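Local coordinates for protein alpha-1,2-mannosidase (Bacteroides thetaiotaomicron, PDB 2WW2) that hydrolyses alpha-mannosides with inversion of configuration, as a calcium-dependent glycoside hydrolase of family GH92, at residues V146-I158 with R163-G175. Residues are numbered along the deposited sequence; the frame is centred on the assembly and turned at random.
Sequences VVDAYNGGSSITI and RLVKGATRYNNGG
Y150 turns the CD1–CE1 edge of its ring onto one face of Y171 in a T-shaped stack, centroids 4.5 Å apart and planes at 60°, with CE1 over the centre of the Y171 ring. A chi1 of 173° swings the Y171 ring toward Y150 and N151, whose OD1 lies 3.3 Å from Y171 CD1. R170 runs past G153, and its long arm suits the place by ending in several donors: NH1 donates to G153 O at 2.9 Å, the oxygen in the guanidinium plane but the donor well above the carbonyl plane, while NH2 reaches S155 OG through water 4. These residues flank the open end of an antiparallel beta hairpin, 154–159 with 164–169, in the family's N-terminal domain. S155 pairs with A168, and T157 with K166, each through two backbone bonds; T157 N to K166 O is 2.8 Å and nearly straight. Between them G167, lacking a side chain, lets its CA approach I156 CA to 4.1 Å. Branched I156 and V165 fill the buried face, CG2 to CG1 3.6 Å, packing on A217 and L219 respectively. Farther out, D148 OD1 accepts from Y150 N in an Asx turn, and tyrosine suits position 150 because its OH also bonds G49 N.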
loop_
_atom_site.group_PDB
_atom_site.type_symbol
_atom_site.label_atom_id
_atom_site.label_comp_id
_atom_site.label_asym_id
_atom_site.label_seq_id
_atom_site.Cartn_x
_atom_site.Cartn_y
_atom_site.Cartn_z
ATOM N N VAL A 146 47.401 7.260 -17.082
ATOM C CA VAL A 146 47.247 8.388 -16.181
ATOM C C VAL A 146 47.143 7.861 -14.760
ATOM O O VAL A 146 46.386 6.910 -14.492
ATOM C CB VAL A 146 45.987 9.217 -16.486
ATOM C CG1 VAL A 146 45.726 10.259 -15.369
ATOM C CG2 VAL A 146 46.115 9.891 -17.857
ATOM N N VAL A 147 47.885 8.506 -13.862
ATOM C CA VAL A 147 47.815 8.217 -12.450
ATOM C C VAL A 147 47.123 9.414 -11.782
ATOM O O VAL A 147 47.487 10.566 -12.013
ATOM C CB VAL A 147 49.207 8.001 -11.846
ATOM C CG1 VAL A 147 49.117 7.816 -10.357
ATOM C CG2 VAL A 147 49.907 6.765 -12.487
ATOM N N ASP A 148 46.102 9.129 -10.985
ATOM C CA ASP A 148 45.263 10.164 -10.396
ATOM C C ASP A 148 45.389 9.966 -8.895
ATOM O O ASP A 148 44.992 8.929 -8.363
ATOM C CB ASP A 148 43.821 9.990 -10.906
ATOM C CG ASP A 148 42.842 10.996 -10.306
ATOM O OD1 ASP A 148 43.006 11.376 -9.124
ATOM O OD2 ASP A 148 41.902 11.403 -11.028
ATOM N N ALA A 149 45.989 10.948 -8.211
ATOM C CA ALA A 149 46.259 10.811 -6.785
ATOM C C ALA A 149 45.168 11.459 -5.932
ATOM O O ALA A 149 45.331 11.624 -4.717
ATOM C CB ALA A 149 47.677 11.384 -6.433
ATOM N N TYR A 150 44.064 11.812 -6.587
ATOM C CA TYR A 150 42.837 12.319 -5.951
ATOM C C TYR A 150 43.041 13.732 -5.405
ATOM O O TYR A 150 44.130 14.305 -5.535
ATOM C CB TYR A 150 42.393 11.385 -4.825
ATOM C CG TYR A 150 40.998 10.820 -4.985
ATOM C CD1 TYR A 150 39.956 11.237 -4.160
ATOM C CD2 TYR A 150 40.722 9.862 -5.951
ATOM C CE1 TYR A 150 38.675 10.698 -4.283
ATOM C CE2 TYR A 150 39.432 9.322 -6.097
ATOM C CZ TYR A 150 38.425 9.745 -5.240
ATOM O OH TYR A 150 37.158 9.214 -5.319
ATOM N N ASN A 151 42.002 14.297 -4.797
ATOM C CA ASN A 151 42.138 15.623 -4.188
ATOM C C ASN A 151 42.325 15.535 -2.677
ATOM O O ASN A 151 42.511 14.444 -2.138
ATOM C CB ASN A 151 40.973 16.549 -4.555
ATOM C CG ASN A 151 39.646 16.080 -3.982
ATOM O OD1 ASN A 151 39.488 14.915 -3.638
ATOM N ND2 ASN A 151 38.684 16.994 -3.878
ATOM N N GLY A 152 42.318 16.683 -2.001
ATOM C CA GLY A 152 42.584 16.716 -0.558
ATOM C C GLY A 152 44.056 16.889 -0.178
ATOM O O GLY A 152 44.421 16.729 0.989
ATOM N N GLY A 153 44.910 17.203 -1.153
ATOM C CA GLY A 153 46.337 17.419 -0.870
ATOM C C GLY A 153 47.174 16.178 -1.150
ATOM O O GLY A 153 47.505 15.418 -0.235
ATOM N N SER A 154 47.510 15.974 -2.414
ATOM C CA SER A 154 48.250 14.785 -2.840
ATOM C C SER A 154 49.546 15.209 -3.530
ATOM O O SER A 154 49.776 16.406 -3.768
ATOM C CB SER A 154 47.391 13.956 -3.793
ATOM O OG SER A 154 46.915 14.766 -4.853
ATOM N N SER A 155 50.398 14.232 -3.844
ATOM C CA SER A 155 51.653 14.516 -4.553
ATOM C C SER A 155 52.039 13.303 -5.375
ATOM O O SER A 155 51.738 12.153 -5.004
ATOM C CB SER A 155 52.773 14.825 -3.563
ATOM O OG SER A 155 52.978 13.704 -2.703
ATOM N N ILE A 156 52.702 13.563 -6.495
ATOM C CA ILE A 156 53.209 12.512 -7.354
ATOM C C ILE A 156 54.605 12.884 -7.829
ATOM O O ILE A 156 54.863 14.042 -8.161
ATOM C CB ILE A 156 52.330 12.342 -8.621
ATOM C CG1 ILE A 156 50.865 12.095 -8.245
ATOM C CG2 ILE A 156 52.842 11.176 -9.483
ATOM C CD1 ILE A 156 49.927 12.079 -9.472
ATOM N N THR A 157 55.498 11.896 -7.860
ATOM C CA THR A 157 56.823 12.074 -8.436
ATOM C C THR A 157 57.065 10.987 -9.479
ATOM O O THR A 157 56.785 9.817 -9.246
ATOM C CB THR A 157 57.923 12.037 -7.352
ATOM O OG1 THR A 157 57.699 13.094 -6.412
ATOM C CG2 THR A 157 59.306 12.211 -7.974
ATOM N N ILE A 158 57.565 11.384 -10.640
ATOM C CA ILE A 158 57.852 10.436 -11.709
ATOM C C ILE A 158 59.352 10.307 -11.834
ATOM O O ILE A 158 60.065 11.296 -11.752
ATOM C CB ILE A 158 57.337 10.952 -13.074
ATOM C CG1 ILE A 158 55.877 11.397 -12.986
ATOM C CG2 ILE A 158 57.553 9.879 -14.187
ATOM C CD1 ILE A 158 55.352 12.021 -14.271
ATOM N N ARG A 163 61.374 4.132 -14.741
ATOM C CA ARG A 163 60.032 3.615 -15.022
ATOM C C ARG A 163 59.197 3.522 -13.747
ATOM O O ARG A 163 58.343 2.640 -13.633
ATOM C CB ARG A 163 60.113 2.241 -15.691
ATOM C CG ARG A 163 60.815 2.258 -17.064
ATOM C CD ARG A 163 61.018 0.836 -17.577
ATOM N NE ARG A 163 62.107 0.186 -16.859
ATOM C CZ ARG A 163 62.000 -0.928 -16.131
ATOM N NH1 ARG A 163 60.835 -1.573 -16.024
ATOM N NH2 ARG A 163 63.087 -1.416 -15.533
ATOM N N LEU A 164 59.447 4.432 -12.797
ATOM C CA LEU A 164 58.756 4.415 -11.515
ATOM C C LEU A 164 57.876 5.636 -11.330
ATOM O O LEU A 164 58.221 6.730 -11.788
ATOM C CB LEU A 164 59.758 4.394 -10.343
ATOM C CG LEU A 164 60.626 3.152 -10.139
ATOM C CD1 LEU A 164 61.576 3.333 -8.926
ATOM C CD2 LEU A 164 59.745 1.908 -9.983
ATOM N N VAL A 165 56.754 5.457 -10.636
ATOM C CA VAL A 165 55.974 6.596 -10.148
ATOM C C VAL A 165 55.699 6.379 -8.671
ATOM O O VAL A 165 55.329 5.286 -8.270
ATOM C CB VAL A 165 54.634 6.772 -10.904
ATOM C CG1 VAL A 165 53.736 7.781 -10.178
ATOM C CG2 VAL A 165 54.886 7.237 -12.341
ATOM N N LYS A 166 55.898 7.406 -7.854
ATOM C CA LYS A 166 55.576 7.298 -6.437
ATOM C C LYS A 166 54.675 8.464 -6.070
ATOM O O LYS A 166 54.643 9.464 -6.785
ATOM C CB LYS A 166 56.859 7.338 -5.599
ATOM C CG LYS A 166 57.799 6.161 -5.903
ATOM C CD LYS A 166 59.076 6.204 -5.056
ATOM C CE LYS A 166 59.972 5.023 -5.413
ATOM N NZ LYS A 166 61.332 5.182 -4.832
ATOM N N GLY A 167 53.950 8.365 -4.958
ATOM C CA GLY A 167 53.101 9.489 -4.568
ATOM C C GLY A 167 52.454 9.308 -3.216
ATOM O O GLY A 167 52.655 8.285 -2.538
ATOM N N ALA A 168 51.676 10.299 -2.814
ATOM C CA ALA A 168 50.940 10.182 -1.575
ATOM C C ALA A 168 49.539 10.673 -1.827
ATOM O O ALA A 168 49.342 11.705 -2.480
ATOM C CB ALA A 168 51.606 10.999 -0.468
ATOM N N THR A 169 48.555 9.921 -1.345
ATOM C CA THR A 169 47.178 10.370 -1.428
ATOM C C THR A 169 46.673 10.570 -0.012
ATOM O O THR A 169 46.925 9.743 0.863
ATOM C CB THR A 169 46.297 9.363 -2.201
ATOM O OG1 THR A 169 44.924 9.734 -2.043
ATOM C CG2 THR A 169 46.511 7.916 -1.694
ATOM N N ARG A 170 45.968 11.671 0.224
ATOM C CA ARG A 170 45.496 11.979 1.571
ATOM C C ARG A 170 43.972 12.144 1.656
ATOM O O ARG A 170 43.426 12.408 2.735
ATOM C CB ARG A 170 46.207 13.238 2.087
ATOM C CG ARG A 170 47.702 13.034 2.232
ATOM C CD ARG A 170 48.407 14.287 2.806
ATOM N NE ARG A 170 49.850 14.082 2.847
ATOM C CZ ARG A 170 50.652 14.228 1.793
ATOM N NH1 ARG A 170 50.157 14.591 0.614
ATOM N NH2 ARG A 170 51.957 14.016 1.916
ATOM N N TYR A 171 43.292 11.993 0.522
ATOM C CA TYR A 171 41.843 12.096 0.501
ATOM C C TYR A 171 41.231 11.199 1.570
ATOM O O TYR A 171 41.675 10.060 1.778
ATOM C CB TYR A 171 41.289 11.698 -0.868
ATOM C CG TYR A 171 39.770 11.629 -0.914
ATOM C CD1 TYR A 171 39.006 12.769 -1.142
ATOM C CD2 TYR A 171 39.103 10.415 -0.735
ATOM C CE1 TYR A 171 37.610 12.697 -1.189
ATOM C CE2 TYR A 171 37.710 10.331 -0.772
ATOM C CZ TYR A 171 36.978 11.482 -1.015
ATOM O OH TYR A 171 35.623 11.403 -1.058
ATOM N N ASN A 172 40.217 11.716 2.257
ATOM C CA ASN A 172 39.519 10.917 3.265
ATOM C C ASN A 172 38.181 11.572 3.591
ATOM O O ASN A 172 37.911 12.711 3.176
ATOM C CB ASN A 172 40.356 10.778 4.553
ATOM C CG ASN A 172 40.552 12.092 5.262
ATOM O OD1 ASN A 172 39.743 12.480 6.109
ATOM N ND2 ASN A 172 41.647 12.782 4.947
ATOM N N ASN A 173 37.355 10.857 4.344
ATOM C CA ASN A 173 36.039 11.365 4.729
ATOM C C ASN A 173 35.908 11.449 6.248
ATOM O O ASN A 173 34.821 11.266 6.815
ATOM C CB ASN A 173 34.958 10.490 4.109
ATOM C CG ASN A 173 34.722 10.823 2.645
ATOM O OD1 ASN A 173 33.851 11.620 2.349
ATOM N ND2 ASN A 173 35.513 10.237 1.724
ATOM N N GLY A 174 37.034 11.737 6.902
ATOM C CA GLY A 174 37.085 11.800 8.354
ATOM C C GLY A 174 37.596 10.510 8.975
ATOM O O GLY A 174 37.917 9.546 8.269
ATOM N N GLY A 175 37.656 10.477 10.306
ATOM C CA GLY A 175 38.177 9.290 10.993
ATOM C C GLY A 175 39.656 8.999 10.747
ATOM O O GLY A 175 40.079 7.837 10.826
HETATM O O HOH W 1 44.539 12.739 -2.065
HETATM O O HOH W 2 35.389 8.998 -3.258
HETATM O O HOH W 3 42.765 15.399 2.623
HETATM O O HOH W 4 54.040 13.951 -0.114
#